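Local coordinates for putative chromatin binding protein (Chaetomium thermophilum, PDB 6QP0) that acts with Elongator in tRNA modification as a PSTK-like, tRNA-dependent ATPase of the Kti12 family, represented here by its P-loop NTPase domain, at residues 74-79 against 125-130; 227-232 against 245-250; 132-137 against 212-217; 137-142 against 223-228. One frame throughout, in Å; residues are numbered along the deposited sequence.

Contact 1 (74-79 against 125-130); sequences HYISDA and DIVILD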
# COMPACT_ATOMS: atom_id res chain seq x y z
N HIS A 74 3.14 4.62 12.17
CA HIS A 74 2.81 5.62 11.16
C HIS A 74 1.97 5.00 10.06
O HIS A 74 2.15 3.83 9.69
CB HIS A 74 4.08 6.23 10.54
CG HIS A 74 5.07 6.73 11.55
ND1 HIS A 74 5.06 8.02 12.02
CD2 HIS A 74 6.10 6.11 12.17
CE1 HIS A 74 6.05 8.18 12.89
NE2 HIS A 74 6.69 7.03 12.99
N TYR A 75 1.04 5.79 9.52
CA TYR A 75 0.18 5.38 8.43
C TYR A 75 0.22 6.44 7.34
O TYR A 75 -0.00 7.62 7.61
CB TYR A 75 -1.26 5.16 8.90
CG TYR A 75 -2.25 4.99 7.76
CD1 TYR A 75 -2.43 3.76 7.15
CD2 TYR A 75 -3.01 6.06 7.31
CE1 TYR A 75 -3.33 3.60 6.12
CE2 TYR A 75 -3.91 5.91 6.27
CZ TYR A 75 -4.07 4.68 5.68
OH TYR A 75 -4.96 4.52 4.65
N ILE A 76 0.49 6.01 6.10
CA ILE A 76 0.58 6.91 4.96
C ILE A 76 -0.25 6.34 3.82
O ILE A 76 -0.30 5.12 3.63
CB ILE A 76 2.05 7.11 4.51
CG1 ILE A 76 2.91 7.57 5.68
CG2 ILE A 76 2.12 8.11 3.36
CD1 ILE A 76 4.40 7.55 5.39
N SER A 77 -0.89 7.22 3.05
CA SER A 77 -1.69 6.81 1.92
C SER A 77 -1.75 7.95 0.92
O SER A 77 -1.35 9.08 1.22
CB SER A 77 -3.10 6.39 2.35
OG SER A 77 -3.86 7.52 2.76
N ASP A 78 -2.25 7.65 -0.28
CA ASP A 78 -2.50 8.71 -1.26
C ASP A 78 -3.42 9.78 -0.68
O ASP A 78 -3.22 10.97 -0.92
CB ASP A 78 -3.11 8.11 -2.53
CG ASP A 78 -2.13 7.23 -3.30
OD1 ASP A 78 -1.10 6.83 -2.72
OD2 ASP A 78 -2.40 6.94 -4.48
N ALA A 79 -4.41 9.36 0.11
CA ALA A 79 -5.37 10.31 0.67
C ALA A 79 -4.72 11.20 1.72
O ALA A 79 -4.99 12.40 1.78
CB ALA A 79 -6.56 9.56 1.26
N ASP A 125 10.45 2.85 14.11
CA ASP A 125 9.23 3.43 13.55
C ASP A 125 8.65 2.47 12.52
O ASP A 125 9.25 2.24 11.47
CB ASP A 125 9.51 4.80 12.93
CG ASP A 125 9.92 5.83 13.96
OD1 ASP A 125 11.07 5.77 14.43
OD2 ASP A 125 9.08 6.68 14.30
N ILE A 126 7.47 1.93 12.82
CA ILE A 126 6.77 1.04 11.90
C ILE A 126 5.88 1.89 11.00
O ILE A 126 5.07 2.68 11.49
CB ILE A 126 5.95 -0.01 12.67
CG1 ILE A 126 6.86 -0.83 13.58
CG2 ILE A 126 5.20 -0.91 11.69
CD1 ILE A 126 6.12 -1.72 14.55
N VAL A 127 6.04 1.73 9.69
CA VAL A 127 5.37 2.55 8.70
C VAL A 127 4.52 1.66 7.81
O VAL A 127 5.03 0.69 7.23
CB VAL A 127 6.38 3.36 7.86
CG1 VAL A 127 5.67 4.11 6.74
CG2 VAL A 127 7.15 4.32 8.74
N ILE A 128 3.24 1.99 7.70
CA ILE A 128 2.31 1.30 6.81
C ILE A 128 2.07 2.20 5.61
O ILE A 128 1.51 3.29 5.74
CB ILE A 128 0.98 0.98 7.52
CG1 ILE A 128 1.21 0.10 8.74
CG2 ILE A 128 0.02 0.31 6.54
CD1 ILE A 128 0.00 -0.01 9.65
N LEU A 129 2.46 1.73 4.42
CA LEU A 129 2.29 2.49 3.19
C LEU A 129 1.09 1.90 2.44
O LEU A 129 1.20 0.87 1.77
CB LEU A 129 3.56 2.45 2.34
CG LEU A 129 3.57 3.37 1.11
CD1 LEU A 129 3.47 4.82 1.53
CD2 LEU A 129 4.82 3.14 0.28
N ASP A 130 -0.06 2.55 2.58
CA ASP A 130 -1.30 2.13 1.93
C ASP A 130 -1.40 2.83 0.59
O ASP A 130 -1.90 3.96 0.49
CB ASP A 130 -2.49 2.43 2.83
CG ASP A 130 -3.83 2.27 2.12
OD1 ASP A 130 -3.87 1.75 0.99
OD2 ASP A 130 -4.86 2.68 2.71
O HOH W 1 -3.72 4.92 -1.06
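H74 turns the edge of its imidazole to the D125 carboxylate, the two planes 25° apart, where strand 125-130 begins beside strand 72-77. H74 NE2 donates to D125 OD2 at 2.7 Å, in the ring plane and on the anti lone pair of that oxygen, which also forms a salt bridge with R72. With CG beside its backbone N (chi1 -51°), H74 leans back along its own strand toward D125, and V127 CG2 packs obliquely against CD2 of the ring. Between the strands, H74 N bonds I126 O, I128 N bonds H74 O, I76 N bonds I128 O and D130 N bonds I76 O, each at 2.8 to 2.9 Å. On the face of H74 and V127, I76 CD1 touches V127 CG1 at 3.9 Å, while I76 CG2 meets L129 CD1; helix 106-120 covers this side and makes the pair a beta-alpha-beta crossover. On the other face Y75 extends toward D130, its CG anti to the backbone N (chi1 169°), and passes beside I128 CG2. The Y75 hydroxyl donates to D130 OD2 at 2.7 Å, on the anti side and slightly out of the carboxylate plane. A water bridges D78 N and D130 O where the strands part. D130 belongs to the magnesium site together with T16, whose OG1 also bonds D130 OD2, and its place at the end of a hydrophobic strand is consistent with a Walker B aspartate. Y75 is thus a second-shell residue: its hydroxyl and T16 OG1 share one carboxylate oxygen, which probably restricts rotation of the group beside the magnesium ion.

Contact 2 (227-232 against 245-250); sequences PLFLLA and DKIWDA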
# COMPACT_ATOMS: atom_id res chain seq x y z
N PRO A 227 9.84 -10.34 2.44
CA PRO A 227 8.82 -11.38 2.64
C PRO A 227 7.43 -10.92 2.20
O PRO A 227 6.99 -9.84 2.57
CB PRO A 227 8.86 -11.62 4.16
CG PRO A 227 9.48 -10.39 4.73
CD PRO A 227 10.44 -9.88 3.70
N LEU A 228 6.75 -11.75 1.41
CA LEU A 228 5.44 -11.42 0.86
C LEU A 228 4.35 -12.01 1.74
O LEU A 228 4.47 -13.12 2.24
CB LEU A 228 5.30 -11.94 -0.57
CG LEU A 228 3.94 -11.70 -1.23
CD1 LEU A 228 3.61 -10.21 -1.28
CD2 LEU A 228 3.90 -12.30 -2.63
N PHE A 229 3.27 -11.24 1.92
CA PHE A 229 2.09 -11.69 2.64
C PHE A 229 0.86 -11.27 1.86
O PHE A 229 0.85 -10.21 1.21
CB PHE A 229 2.03 -11.12 4.06
CG PHE A 229 3.29 -11.34 4.85
CD1 PHE A 229 3.44 -12.46 5.65
CD2 PHE A 229 4.33 -10.41 4.80
CE1 PHE A 229 4.60 -12.66 6.38
CE2 PHE A 229 5.48 -10.61 5.52
CZ PHE A 229 5.62 -11.73 6.31
N LEU A 230 -0.18 -12.10 1.91
CA LEU A 230 -1.41 -11.85 1.17
C LEU A 230 -2.61 -12.01 2.09
O LEU A 230 -2.58 -12.76 3.06
CB LEU A 230 -1.53 -12.81 -0.03
CG LEU A 230 -0.42 -12.74 -1.07
CD1 LEU A 230 0.78 -13.59 -0.66
CD2 LEU A 230 -0.93 -13.18 -2.44
N LEU A 231 -3.68 -11.28 1.76
CA LEU A 231 -4.92 -11.32 2.53
C LEU A 231 -6.08 -11.22 1.54
O LEU A 231 -6.36 -10.13 1.02
CB LEU A 231 -4.99 -10.21 3.57
CG LEU A 231 -4.03 -10.26 4.75
CD1 LEU A 231 -4.19 -9.01 5.61
CD2 LEU A 231 -4.26 -11.51 5.58
N ALA A 232 -6.75 -12.34 1.28
CA ALA A 232 -7.98 -12.32 0.51
C ALA A 232 -9.11 -11.78 1.38
O ALA A 232 -9.05 -11.80 2.61
CB ALA A 232 -8.32 -13.71 -0.00
N ASP A 245 0.79 -11.64 12.60
CA ASP A 245 1.82 -12.11 13.52
C ASP A 245 3.12 -12.40 12.79
O ASP A 245 4.21 -12.09 13.30
CB ASP A 245 1.33 -13.35 14.27
CG ASP A 245 0.40 -13.02 15.43
OD1 ASP A 245 0.88 -12.50 16.46
OD2 ASP A 245 -0.82 -13.28 15.31
N LYS A 246 3.04 -13.00 11.60
CA LYS A 246 4.24 -13.25 10.81
C LYS A 246 4.85 -11.94 10.33
O LYS A 246 6.08 -11.81 10.25
CB LYS A 246 3.92 -14.17 9.64
CG LYS A 246 3.56 -15.60 10.04
CD LYS A 246 2.63 -16.24 9.01
CE LYS A 246 2.41 -17.73 9.26
NZ LYS A 246 2.28 -18.10 10.70
N ILE A 247 4.02 -10.94 10.01
CA ILE A 247 4.53 -9.61 9.71
C ILE A 247 5.30 -9.07 10.91
O ILE A 247 6.39 -8.51 10.77
CB ILE A 247 3.40 -8.65 9.30
CG1 ILE A 247 2.71 -9.11 8.01
CG2 ILE A 247 3.96 -7.23 9.14
CD1 ILE A 247 1.44 -8.34 7.68
N TRP A 248 4.75 -9.25 12.11
CA TRP A 248 5.40 -8.73 13.31
C TRP A 248 6.74 -9.43 13.54
O TRP A 248 7.76 -8.77 13.78
CB TRP A 248 4.50 -8.90 14.53
CG TRP A 248 5.11 -8.36 15.77
CD1 TRP A 248 5.86 -9.04 16.69
CD2 TRP A 248 5.04 -7.01 16.24
NE1 TRP A 248 6.25 -8.20 17.70
CE2 TRP A 248 5.76 -6.95 17.45
CE3 TRP A 248 4.43 -5.85 15.76
CZ2 TRP A 248 5.88 -5.77 18.19
CZ3 TRP A 248 4.55 -4.68 16.49
CH2 TRP A 248 5.28 -4.65 17.69
N ASP A 249 6.75 -10.76 13.48
CA ASP A 249 8.00 -11.50 13.65
C ASP A 249 9.03 -11.11 12.60
O ASP A 249 10.23 -11.10 12.88
CB ASP A 249 7.73 -13.00 13.60
CG ASP A 249 6.89 -13.48 14.77
OD1 ASP A 249 6.99 -12.88 15.86
OD2 ASP A 249 6.14 -14.46 14.60
N ALA A 250 8.57 -10.77 11.39
CA ALA A 250 9.50 -10.39 10.33
C ALA A 250 10.19 -9.07 10.64
O ALA A 250 11.39 -8.93 10.41
CB ALA A 250 8.75 -10.31 9.00
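The F229 ring offers one face to I247, whose CG1 sits almost over its middle, 3.9 Å from the centroid and 12° off the ring normal, a CH-pi contact. Near the rim of the ring the approach is oblique: K246 CB comes to 3.7 Å from F229 CE1, and A250 CB lies farther out at 4.4 Å from CZ. The phenyl group therefore rests on one turn of helix, touched by residues 246, 247 and 250. With CG beside the backbone N of F229 and anti to the carbonyl carbon (chi1 -52°), the ring is carried to this turn, one face against I247 CG1. I247 has the same kind of rotamer, and its CG1 branch makes the touch. The puckered ring of P227, which follows a cis peptide bond, adds CG at 4.3 Å from A250 CB. Strand 228-231 is the outermost strand on its side of the parallel sheet of this P-loop NTPase fold, and helix 237-250 turns back after it to run nearly antiparallel, at 160° with the segment axes 9.9 Å apart. No hydrogen bond joins the two segments; the strand is instead bonded through its backbone to strand 153-158. C154 and V243 also touch F229, while L22 of helix 15-31 packs on I247, so the apolar layer continues inward. The aliphatic root of K246 lies against the ring, but the rest of that chain leads away toward the exposed surface.

Contact 3 (132-137 against 212-217); sequences LNYIKG and VFRYEE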
# COMPACT_ATOMS: atom_id res chain seq x y z
N LEU A 132 -1.37 1.79 -4.03
CA LEU A 132 -1.32 0.76 -5.06
C LEU A 132 0.04 0.07 -5.08
O LEU A 132 0.12 -1.17 -5.11
CB LEU A 132 -1.64 1.38 -6.43
CG LEU A 132 -3.07 1.90 -6.60
CD1 LEU A 132 -3.17 2.82 -7.81
CD2 LEU A 132 -4.06 0.74 -6.74
N ASN A 133 1.11 0.85 -5.05
CA ASN A 133 2.48 0.32 -5.00
C ASN A 133 2.64 -0.87 -5.95
O ASN A 133 3.14 -1.93 -5.59
CB ASN A 133 2.85 -0.07 -3.57
CG ASN A 133 2.85 1.12 -2.62
OD1 ASN A 133 3.17 2.24 -3.01
ND2 ASN A 133 2.48 0.88 -1.36
N TYR A 134 2.20 -0.66 -7.19
CA TYR A 134 1.98 -1.75 -8.13
C TYR A 134 3.15 -2.00 -9.07
O TYR A 134 3.05 -2.87 -9.94
CB TYR A 134 0.72 -1.47 -8.95
CG TYR A 134 0.87 -0.33 -9.94
CD1 TYR A 134 0.61 0.98 -9.56
CD2 TYR A 134 1.27 -0.57 -11.25
CE1 TYR A 134 0.75 2.02 -10.46
CE2 TYR A 134 1.41 0.46 -12.15
CZ TYR A 134 1.15 1.76 -11.75
OH TYR A 134 1.29 2.78 -12.66
N ILE A 135 4.24 -1.26 -8.94
CA ILE A 135 5.39 -1.38 -9.84
C ILE A 135 6.53 -2.03 -9.08
O ILE A 135 6.86 -1.60 -7.96
CB ILE A 135 5.81 -0.02 -10.42
CG1 ILE A 135 4.60 0.69 -11.05
CG2 ILE A 135 6.91 -0.21 -11.45
CD1 ILE A 135 4.87 2.11 -11.48
N LYS A 136 7.14 -3.05 -9.68
CA LYS A 136 8.27 -3.72 -9.05
C LYS A 136 9.42 -2.74 -8.80
O LYS A 136 10.03 -2.76 -7.73
CB LYS A 136 8.75 -4.88 -9.93
CG LYS A 136 7.74 -6.02 -10.03
CD LYS A 136 8.21 -7.11 -10.98
CE LYS A 136 7.17 -8.21 -11.12
NZ LYS A 136 7.61 -9.30 -12.04
N GLY A 137 9.71 -1.88 -9.77
CA GLY A 137 10.74 -0.88 -9.57
C GLY A 137 10.45 0.01 -8.38
O GLY A 137 11.32 0.26 -7.54
N VAL A 212 -5.42 -1.90 -13.44
CA VAL A 212 -5.36 -3.34 -13.23
C VAL A 212 -4.47 -4.00 -14.28
O VAL A 212 -3.62 -4.84 -13.96
CB VAL A 212 -6.78 -3.95 -13.27
CG1 VAL A 212 -6.68 -5.47 -13.12
CG2 VAL A 212 -7.65 -3.35 -12.19
N PHE A 213 -4.65 -3.63 -15.55
CA PHE A 213 -3.87 -4.24 -16.62
C PHE A 213 -2.37 -4.14 -16.35
O PHE A 213 -1.63 -5.10 -16.60
CB PHE A 213 -4.22 -3.59 -17.96
CG PHE A 213 -3.19 -3.83 -19.03
CD1 PHE A 213 -3.21 -4.98 -19.79
CD2 PHE A 213 -2.19 -2.89 -19.27
CE1 PHE A 213 -2.25 -5.20 -20.77
CE2 PHE A 213 -1.24 -3.11 -20.25
CZ PHE A 213 -1.27 -4.26 -21.00
N ARG A 214 -1.91 -2.99 -15.86
CA ARG A 214 -0.49 -2.75 -15.65
C ARG A 214 -0.03 -3.03 -14.22
O ARG A 214 1.07 -2.62 -13.83
CB ARG A 214 -0.12 -1.32 -16.06
CG ARG A 214 -0.51 -0.21 -15.10
CD ARG A 214 0.02 1.13 -15.61
NE ARG A 214 -0.28 2.26 -14.74
CZ ARG A 214 -1.44 2.91 -14.74
NH1 ARG A 214 -2.41 2.55 -15.56
NH2 ARG A 214 -1.62 3.93 -13.90
N TYR A 215 -0.85 -3.71 -13.42
CA TYR A 215 -0.42 -4.12 -12.09
C TYR A 215 0.61 -5.24 -12.20
O TYR A 215 0.46 -6.16 -13.00
CB TYR A 215 -1.61 -4.58 -11.24
CG TYR A 215 -1.23 -4.98 -9.83
CD1 TYR A 215 -1.25 -4.07 -8.79
CD2 TYR A 215 -0.85 -6.29 -9.54
CE1 TYR A 215 -0.89 -4.43 -7.51
CE2 TYR A 215 -0.49 -6.67 -8.26
CZ TYR A 215 -0.52 -5.73 -7.25
OH TYR A 215 -0.16 -6.10 -5.97
N GLU A 216 1.67 -5.13 -11.40
CA GLU A 216 2.77 -6.09 -11.42
C GLU A 216 2.70 -6.92 -10.15
O GLU A 216 2.93 -6.40 -9.05
CB GLU A 216 4.11 -5.37 -11.54
CG GLU A 216 4.19 -4.44 -12.74
CD GLU A 216 5.56 -3.80 -12.88
OE1 GLU A 216 6.39 -3.97 -11.96
OE2 GLU A 216 5.80 -3.13 -13.90
N GLU A 217 2.38 -8.20 -10.29
CA GLU A 217 2.23 -9.06 -9.13
C GLU A 217 3.52 -9.10 -8.33
O GLU A 217 4.61 -9.20 -8.92
CB GLU A 217 1.83 -10.47 -9.57
CG GLU A 217 0.51 -10.56 -10.32
CD GLU A 217 -0.68 -10.22 -9.45
OE1 GLU A 217 -0.48 -10.00 -8.23
OE2 GLU A 217 -1.81 -10.16 -9.97
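Y134 and R214 meet with ring and guanidinium planes 78° apart, and the phenol oxygen lies at the guanidinium edge. R214 NE donates to Y134 OH at 2.7 Å, nearly in the guanidinium plane; a second approach, from NH2 at 3.4 Å, is weak. The hydroxyl is also bonded to E106, and R214 NH2 to Y88 O, so each group has a second polar partner. The edge of the Y134 ring runs past R214 O, with CD2 at 3.3 Å. At the CB end of Y134, Y215 extends along the chain, CG anti to its own N (chi1 -179°), putting CD1 against Y134 CB and carrying its hydroxyl to T8. These residues join the loop between strand 125-130 and helix 136-148 to the exit of helix 205-213, next to the nucleotide site of the P-loop fold: L132 touches K15. The backbones are tied by E216 N to Y134 O at 3.0 Å. E216 then reaches with an extended chain to the start of helix 136-148, where K136 N, after I135 at the N-cap position, points at OE1 at 2.6 Å and 175°, meeting it from above the carboxylate plane. The negative group probably suits the positive end of the helix dipole. K136 CG rests against the same oxygen, at 3.1 Å.

Contact 4 (137-142 against 223-228); sequences GWRYQL and RWDSPL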
# COMPACT_ATOMS: atom_id res chain seq x y z
N GLY A 137 9.71 -1.88 -9.77
CA GLY A 137 10.74 -0.88 -9.57
C GLY A 137 10.45 0.01 -8.38
O GLY A 137 11.32 0.26 -7.54
N TRP A 138 9.22 0.52 -8.30
CA TRP A 138 8.83 1.34 -7.16
C TRP A 138 8.96 0.56 -5.86
O TRP A 138 9.52 1.05 -4.88
CB TRP A 138 7.40 1.86 -7.36
CG TRP A 138 6.80 2.47 -6.13
CD1 TRP A 138 5.65 2.09 -5.51
CD2 TRP A 138 7.31 3.58 -5.38
NE1 TRP A 138 5.41 2.88 -4.42
CE2 TRP A 138 6.42 3.81 -4.32
CE3 TRP A 138 8.44 4.39 -5.50
CZ2 TRP A 138 6.61 4.82 -3.38
CZ3 TRP A 138 8.63 5.40 -4.57
CH2 TRP A 138 7.72 5.60 -3.52
N ARG A 139 8.46 -0.68 -5.85
CA ARG A 139 8.63 -1.52 -4.67
C ARG A 139 10.10 -1.77 -4.37
O ARG A 139 10.48 -1.97 -3.21
CB ARG A 139 7.89 -2.85 -4.85
CG ARG A 139 6.37 -2.74 -4.79
CD ARG A 139 5.71 -4.11 -4.60
NE ARG A 139 5.94 -5.01 -5.72
CZ ARG A 139 5.11 -5.19 -6.74
NH1 ARG A 139 3.96 -4.53 -6.80
NH2 ARG A 139 5.42 -6.04 -7.71
N TYR A 140 10.95 -1.75 -5.41
CA TYR A 140 12.39 -1.90 -5.18
C TYR A 140 12.98 -0.65 -4.56
O TYR A 140 13.87 -0.73 -3.70
CB TYR A 140 13.10 -2.23 -6.49
CG TYR A 140 14.60 -2.29 -6.36
CD1 TYR A 140 15.23 -3.42 -5.88
CD2 TYR A 140 15.39 -1.20 -6.71
CE1 TYR A 140 16.61 -3.48 -5.75
CE2 TYR A 140 16.77 -1.24 -6.59
CZ TYR A 140 17.37 -2.39 -6.11
OH TYR A 140 18.74 -2.44 -5.98
N GLN A 141 12.50 0.53 -4.97
CA GLN A 141 12.94 1.77 -4.34
C GLN A 141 12.60 1.76 -2.85
O GLN A 141 13.44 2.09 -2.00
CB GLN A 141 12.29 2.98 -5.02
CG GLN A 141 12.59 3.12 -6.50
CD GLN A 141 11.93 4.35 -7.11
OE1 GLN A 141 11.78 5.38 -6.44
NE2 GLN A 141 11.52 4.25 -8.37
N LEU A 142 11.36 1.37 -2.52
CA LEU A 142 10.95 1.32 -1.12
C LEU A 142 11.79 0.32 -0.34
O LEU A 142 12.16 0.56 0.81
CB LEU A 142 9.47 0.97 -1.02
CG LEU A 142 8.51 2.01 -1.60
CD1 LEU A 142 7.10 1.45 -1.73
CD2 LEU A 142 8.50 3.26 -0.73
N ARG A 223 14.16 -10.32 -3.85
CA ARG A 223 14.38 -9.93 -2.47
C ARG A 223 13.59 -8.69 -2.07
O ARG A 223 13.31 -8.51 -0.88
CB ARG A 223 15.87 -9.68 -2.23
CG ARG A 223 16.46 -8.57 -3.08
CD ARG A 223 17.97 -8.48 -2.94
NE ARG A 223 18.52 -7.37 -3.71
CZ ARG A 223 18.71 -7.40 -5.03
NH1 ARG A 223 19.22 -6.33 -5.64
NH2 ARG A 223 18.40 -8.48 -5.73
N TRP A 224 13.22 -7.84 -3.02
CA TRP A 224 12.50 -6.61 -2.69
C TRP A 224 11.00 -6.82 -2.57
O TRP A 224 10.32 -5.96 -1.99
CB TRP A 224 12.80 -5.52 -3.72
CG TRP A 224 12.45 -5.89 -5.12
CD1 TRP A 224 11.24 -5.74 -5.73
CD2 TRP A 224 13.32 -6.48 -6.10
NE1 TRP A 224 11.30 -6.20 -7.03
CE2 TRP A 224 12.57 -6.66 -7.27
CE3 TRP A 224 14.66 -6.86 -6.08
CZ2 TRP A 224 13.12 -7.21 -8.43
CZ3 TRP A 224 15.20 -7.41 -7.23
CH2 TRP A 224 14.43 -7.58 -8.39
N ASP A 225 10.47 -7.92 -3.10
CA ASP A 225 9.07 -8.26 -2.91
C ASP A 225 8.86 -9.26 -1.78
O ASP A 225 7.71 -9.60 -1.48
CB ASP A 225 8.47 -8.82 -4.21
CG ASP A 225 8.15 -7.73 -5.21
OD1 ASP A 225 8.08 -6.55 -4.81
OD2 ASP A 225 7.96 -8.06 -6.40
N SER A 226 9.94 -9.73 -1.15
CA SER A 226 9.83 -10.63 -0.01
C SER A 226 10.32 -9.93 1.25
O SER A 226 11.14 -9.01 1.18
CB SER A 226 10.66 -11.90 -0.22
OG SER A 226 12.04 -11.64 -0.02
N PRO A 227 9.84 -10.34 2.44
CA PRO A 227 8.82 -11.38 2.64
C PRO A 227 7.43 -10.92 2.20
O PRO A 227 6.99 -9.84 2.57
CB PRO A 227 8.86 -11.62 4.16
CG PRO A 227 9.48 -10.39 4.73
CD PRO A 227 10.44 -9.88 3.70
N LEU A 228 6.75 -11.75 1.41
CA LEU A 228 5.44 -11.42 0.86
C LEU A 228 4.35 -12.01 1.74
O LEU A 228 4.47 -13.12 2.24
CB LEU A 228 5.30 -11.94 -0.57
CG LEU A 228 3.94 -11.70 -1.23
CD1 LEU A 228 3.61 -10.21 -1.28
CD2 LEU A 228 3.90 -12.30 -2.63
O HOH W 2 8.98 -3.47 -1.14
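The helical segment 137-142 runs beside an irregular one, 223-228, closest at Y140 and W224, whose CA atoms are 5.3 Å apart, and a water donates to both R139 O and W224 O where the two backbones do not bond directly. Y140, with CG anti to its backbone N (chi1 175°), brings the edge of its ring toward the face of the W224 indole in an offset edge-to-face pair: the planes stand at 89°, and the centroid of the phenol ring is 5.2 Å from that of the six-membered ring. Y140 CD1 makes the nearest touch, 3.5 Å from W224 CE3, while Y140 CB lies over the five-membered ring, 4.1 Å from its centroid. W224 holds CG between its backbone N and carbonyl carbon (chi1 58°), which stands the indole up against the helix. R223 NH1 comes to the edge of the Y140 ring at 3.9 Å from CE1. The loop leads from helix 205-213 to strand 228-231, the last strand of the P-loop sheet, and is pinned here on helix 136-148. Deeper in, R139 bends at chi3 round D225, and NE forms a salt bridge with OD1 at 2.8 Å, in the guanidinium plane but above that of the carboxylate. Its other two nitrogens are taken by backbone oxygens, NH1 by N133 O and NH2 by E216 O, so the buried guanidinium is gripped on all three nitrogens; D225 OD2 accepts from N219 N.

In the fold
Contact 1 is the buried one, two adjoining strands of the sheet that carry backbone bonds and, at D130, a ligand of the magnesium site. Contact 2 lies at the surface at the opposite edge of the sheet, where the last strand meets the final helix by apolar packing alone. Contacts 3 and 4, both partly buried, share G137 and helix 136-148, the helix that follows strand 125-130 of contact 1; they join it to successive parts of the chain from helix 205-213 to strand 228-231, and R139 links them through E216 O. Their mixed polar and aromatic chemistry contrasts with contact 2, which shares P227 and L228 with contact 4. L129 and L142 pack contact 1 against contact 4.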